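Local coordinates for uncharacterized protein, DUF633, LMOf2365_1472 (Listeria monocytogenes str. 4b F2365, PDB 3GNL) that is of unknown function but probably methylates N1 of adenine 22 in tRNA, at residues 148-153 and 189-194. Residues are numbered along the deposited sequence; the frame is centred on the assembly and turned at random. Where two conformers were deposited one is given.
Sequences ILREDN and FKSKWR
Phe189 meets Ile148 through its CB, at the base of the side chain, rather than its ring: CB of Phe189 lies 4.1 Å from CG2 of Ile148, and the two side chains cross at about a right angle. With CG anti to the backbone N (chi1 177°), the Phe189 side chain also touches Leu181, Leu182 and Leu235. Two residues on, Ser191 turns its hydroxyl to the rim of the Arg150 guanidinium; OG lies in the plane of that group, 3.3 Å from NH1 of Arg150. The same OG is hydrogen-bonded to the carbonyl of Ile188, one turn back, which gives the hydroxyl a partner within its own helix. Lys192 contributes only its aliphatic part: in the conformer given, CD packs 3.8 Å from CD1 of Ile148 and the end of the chain leads away. The contact is small, 198 Å² summed over both sides, and mostly apolar. The axes of 148-151, at the end of edge strand 141-151, and of 189-194, in helix 187-208, approach to 9.6 Å at 76°. Through that strand the contact joins the edge of the Rossmann-like sheet, where Ile148 and Arg150 also touch Val155 on adjacent strand 154-163, to the C-terminal helices, where helices 179-184 and 215-235 pack against Phe189.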
ATOM      1  N   ILE A 148      -6.618   7.567  -3.036  1.00 20.04           N
ATOM      2  CA  ILE A 148      -7.017   7.664  -1.622  1.00 19.92           C
ATOM      3  C   ILE A 148      -8.513   7.512  -1.601  1.00 22.05           C
ATOM      4  O   ILE A 148      -9.212   8.114  -2.425  1.00 23.91           O
ATOM      5  CB  ILE A 148      -6.463   8.962  -0.895  1.00 20.48           C
ATOM      6  CG1 ILE A 148      -6.604   8.843   0.617  1.00 22.09           C
ATOM      7  CG2 ILE A 148      -6.978  10.249  -1.499  1.00 22.79           C
ATOM      8  CD1 ILE A 148      -5.827   9.898   1.412  1.00 22.78           C
ATOM      9  N   LEU A 149      -9.012   6.663  -0.700  1.00 21.54           N
ATOM     10  CA  LEU A 149     -10.449   6.453  -0.650  1.00 24.09           C
ATOM     11  C   LEU A 149     -10.874   6.260   0.789  1.00 23.21           C
ATOM     12  O   LEU A 149     -10.035   6.016   1.684  1.00 22.56           O
ATOM     13  CB  LEU A 149     -10.861   5.273  -1.539  1.00 25.92           C
ATOM     14  CG  LEU A 149     -10.270   3.892  -1.247  1.00 28.66           C
ATOM     15  CD1 LEU A 149     -11.145   2.991  -0.348  1.00 29.83           C
ATOM     16  CD2 LEU A 149     -10.007   3.179  -2.569  1.00 31.49           C
ATOM     17  N   ARG A 150     -12.170   6.385   1.026  1.00 25.96           N
ATOM     18  CA  ARG A 150     -12.709   6.121   2.359  1.00 27.62           C
ATOM     19  C   ARG A 150     -13.727   4.981   2.231  1.00 28.17           C
ATOM     20  O   ARG A 150     -14.590   5.006   1.364  1.00 29.70           O
ATOM     21  CB  ARG A 150     -13.318   7.410   2.945  1.00 29.34           C
ATOM     22  CG  ARG A 150     -13.821   7.269   4.404  1.00 31.94           C
ATOM     23  CD  ARG A 150     -14.105   8.571   5.167  1.00 34.74           C
ATOM     24  NE  ARG A 150     -14.277   9.759   4.329  1.00 39.07           N
ATOM     25  CZ  ARG A 150     -13.466  10.820   4.370  1.00 39.61           C
ATOM     26  NH1 ARG A 150     -13.680  11.855   3.586  1.00 39.97           N
ATOM     27  NH2 ARG A 150     -12.444  10.847   5.214  1.00 40.86           N
ATOM     28  N   GLU A 151     -13.588   3.955   3.050  1.00 28.62           N
ATOM     29  CA  GLU A 151     -14.563   2.868   3.084  1.00 29.60           C
ATOM     30  C   GLU A 151     -14.764   2.467   4.546  1.00 31.53           C
ATOM     31  O   GLU A 151     -13.793   2.288   5.286  1.00 31.17           O
ATOM     32  CB  GLU A 151     -14.079   1.661   2.247  1.00 29.30           C
ATOM     33  CG  GLU A 151     -15.070   0.492   2.199  1.00 29.61           C
ATOM     34  CD  GLU A 151     -14.746  -0.544   1.141  1.00 29.92           C
ATOM     35  OE1 GLU A 151     -13.544  -0.883   0.917  1.00 29.61           O
ATOM     36  OE2 GLU A 151     -15.718  -1.074   0.558  1.00 30.51           O
ATOM     37  N   ASP A 152     -16.026   2.319   4.951  1.00 34.04           N
ATOM     38  CA  ASP A 152     -16.390   2.026   6.371  1.00 36.44           C
ATOM     39  C   ASP A 152     -15.722   3.006   7.366  1.00 36.22           C
ATOM     40  O   ASP A 152     -15.152   2.595   8.391  1.00 36.76           O
ATOM     41  CB  ASP A 152     -16.061   0.564   6.743  1.00 37.75           C
ATOM     42  CG  ASP A 152     -16.843  -0.454   5.922  1.00 40.21           C
ATOM     43  OD1 ASP A 152     -17.942  -0.141   5.432  1.00 40.61           O
ATOM     44  OD2 ASP A 152     -16.353  -1.587   5.761  1.00 42.33           O
ATOM     45  N   ASN A 153     -15.778   4.297   7.047  1.00 37.44           N
ATOM     46  CA  ASN A 153     -15.116   5.358   7.829  1.00 37.83           C
ATOM     47  C   ASN A 153     -13.617   5.146   8.119  1.00 36.67           C
ATOM     48  O   ASN A 153     -13.102   5.555   9.161  1.00 36.70           O
ATOM     49  CB  ASN A 153     -15.893   5.653   9.129  1.00 40.29           C
ATOM     50  CG  ASN A 153     -15.592   7.035   9.693  1.00 42.49           C
ATOM     51  OD1 ASN A 153     -15.330   7.998   8.953  1.00 43.26           O
ATOM     52  ND2 ASN A 153     -15.622   7.141  11.016  1.00 43.05           N
ATOM     53  N   PHE A 189      -8.430  13.504   0.503  1.00 18.69           N
ATOM     54  CA  PHE A 189      -7.077  13.898   0.857  1.00 18.25           C
ATOM     55  C   PHE A 189      -7.081  15.115   1.781  1.00 17.83           C
ATOM     56  O   PHE A 189      -6.423  15.092   2.835  1.00 17.89           O
ATOM     57  CB  PHE A 189      -6.278  14.192  -0.411  1.00 18.18           C
ATOM     58  CG  PHE A 189      -4.868  14.684  -0.149  1.00 16.61           C
ATOM     59  CD1 PHE A 189      -3.819  13.791  -0.065  1.00 17.32           C
ATOM     60  CD2 PHE A 189      -4.605  16.064  -0.038  1.00 18.99           C
ATOM     61  CE1 PHE A 189      -2.502  14.242   0.154  1.00 16.70           C
ATOM     62  CE2 PHE A 189      -3.307  16.512   0.197  1.00 17.77           C
ATOM     63  CZ  PHE A 189      -2.249  15.615   0.294  1.00 17.45           C
ATOM     64  N   LYS A 190      -7.776  16.179   1.399  1.00 19.34           N
ATOM     65  CA  LYS A 190      -7.755  17.408   2.176  1.00 19.19           C
ATOM     66  C   LYS A 190      -8.399  17.175   3.549  1.00 19.45           C
ATOM     67  O   LYS A 190      -7.876  17.691   4.542  1.00 20.28           O
ATOM     68  CB  LYS A 190      -8.520  18.505   1.424  1.00 22.48           C
ATOM     69  CG  LYS A 190      -7.829  18.916   0.164  1.00 23.17           C
ATOM     70  CD  LYS A 190      -8.504  20.191  -0.409  1.00 26.84           C
ATOM     71  CE  LYS A 190      -7.912  20.586  -1.754  1.00 29.01           C
ATOM     72  NZ  LYS A 190      -6.601  21.267  -1.633  1.00 31.30           N
ATOM     73  N   SER A 191      -9.497  16.417   3.595  1.00 18.85           N
ATOM     74  CA  SER A 191     -10.169  16.213   4.885  1.00 20.07           C
ATOM     75  C   SER A 191      -9.314  15.348   5.822  1.00 19.74           C
ATOM     76  O   SER A 191      -9.224  15.628   7.036  1.00 21.23           O
ATOM     77  CB  SER A 191     -11.581  15.690   4.678  1.00 22.52           C
ATOM     78  OG  SER A 191     -11.591  14.375   4.229  1.00 26.60           O
ATOM     79  N   LYS A 192      -8.687  14.306   5.276  0.50 18.62           N
ATOM     80  CA  LYS A 192      -7.814  13.430   6.077  0.50 19.20           C
ATOM     81  C   LYS A 192      -6.695  14.243   6.731  0.50 19.24           C
ATOM     82  O   LYS A 192      -6.470  14.158   7.938  0.50 18.70           O
ATOM     83  CB  LYS A 192      -7.196  12.298   5.224  0.50 20.02           C
ATOM     84  CG  LYS A 192      -6.063  11.551   5.978  0.50 21.65           C
ATOM     85  CD  LYS A 192      -5.214  10.599   5.112  0.50 23.25           C
ATOM     86  CE  LYS A 192      -4.047  10.029   5.940  0.50 25.17           C
ATOM     87  NZ  LYS A 192      -4.483   9.373   7.191  0.50 27.62           N
ATOM     88  N   TRP A 193      -5.993  15.044   5.941  1.00 18.05           N
ATOM     89  CA  TRP A 193      -4.822  15.732   6.482  1.00 17.70           C
ATOM     90  C   TRP A 193      -5.168  16.913   7.405  1.00 17.95           C
ATOM     91  O   TRP A 193      -4.450  17.162   8.375  1.00 17.66           O
ATOM     92  CB  TRP A 193      -3.818  16.088   5.372  1.00 17.57           C
ATOM     93  CG  TRP A 193      -3.241  14.814   4.854  1.00 17.52           C
ATOM     94  CD1 TRP A 193      -3.418  14.295   3.607  1.00 17.00           C
ATOM     95  CD2 TRP A 193      -2.418  13.890   5.582  1.00 18.20           C
ATOM     96  NE1 TRP A 193      -2.756  13.098   3.517  1.00 19.08           N
ATOM     97  CE2 TRP A 193      -2.113  12.835   4.703  1.00 17.05           C
ATOM     98  CE3 TRP A 193      -1.912  13.845   6.902  1.00 19.84           C
ATOM     99  CZ2 TRP A 193      -1.336  11.731   5.092  1.00 21.13           C
ATOM    100  CZ3 TRP A 193      -1.135  12.767   7.289  1.00 21.81           C
ATOM    101  CH2 TRP A 193      -0.854  11.722   6.384  1.00 21.22           C
ATOM    102  N   ARG A 194      -6.276  17.600   7.136  0.50 17.64           N
ATOM    103  CA  ARG A 194      -6.719  18.629   8.077  0.50 18.70           C
ATOM    104  C   ARG A 194      -7.125  17.982   9.412  0.50 18.59           C
ATOM    105  O   ARG A 194      -6.842  18.527  10.481  0.50 20.69           O
ATOM    106  CB  ARG A 194      -7.872  19.455   7.490  0.50 18.72           C
ATOM    107  CG  ARG A 194      -8.356  20.569   8.422  0.50 20.64           C
ATOM    108  CD  ARG A 194      -7.263  21.639   8.543  0.50 22.74           C
ATOM    109  NE  ARG A 194      -6.523  21.497   9.786  0.50 24.28           N
ATOM    110  CZ  ARG A 194      -5.404  22.140  10.075  0.50 24.14           C
ATOM    111  NH1 ARG A 194      -4.834  21.975  11.264  0.50 26.56           N
ATOM    112  NH2 ARG A 194      -4.857  22.948   9.181  0.50 24.60           N
TER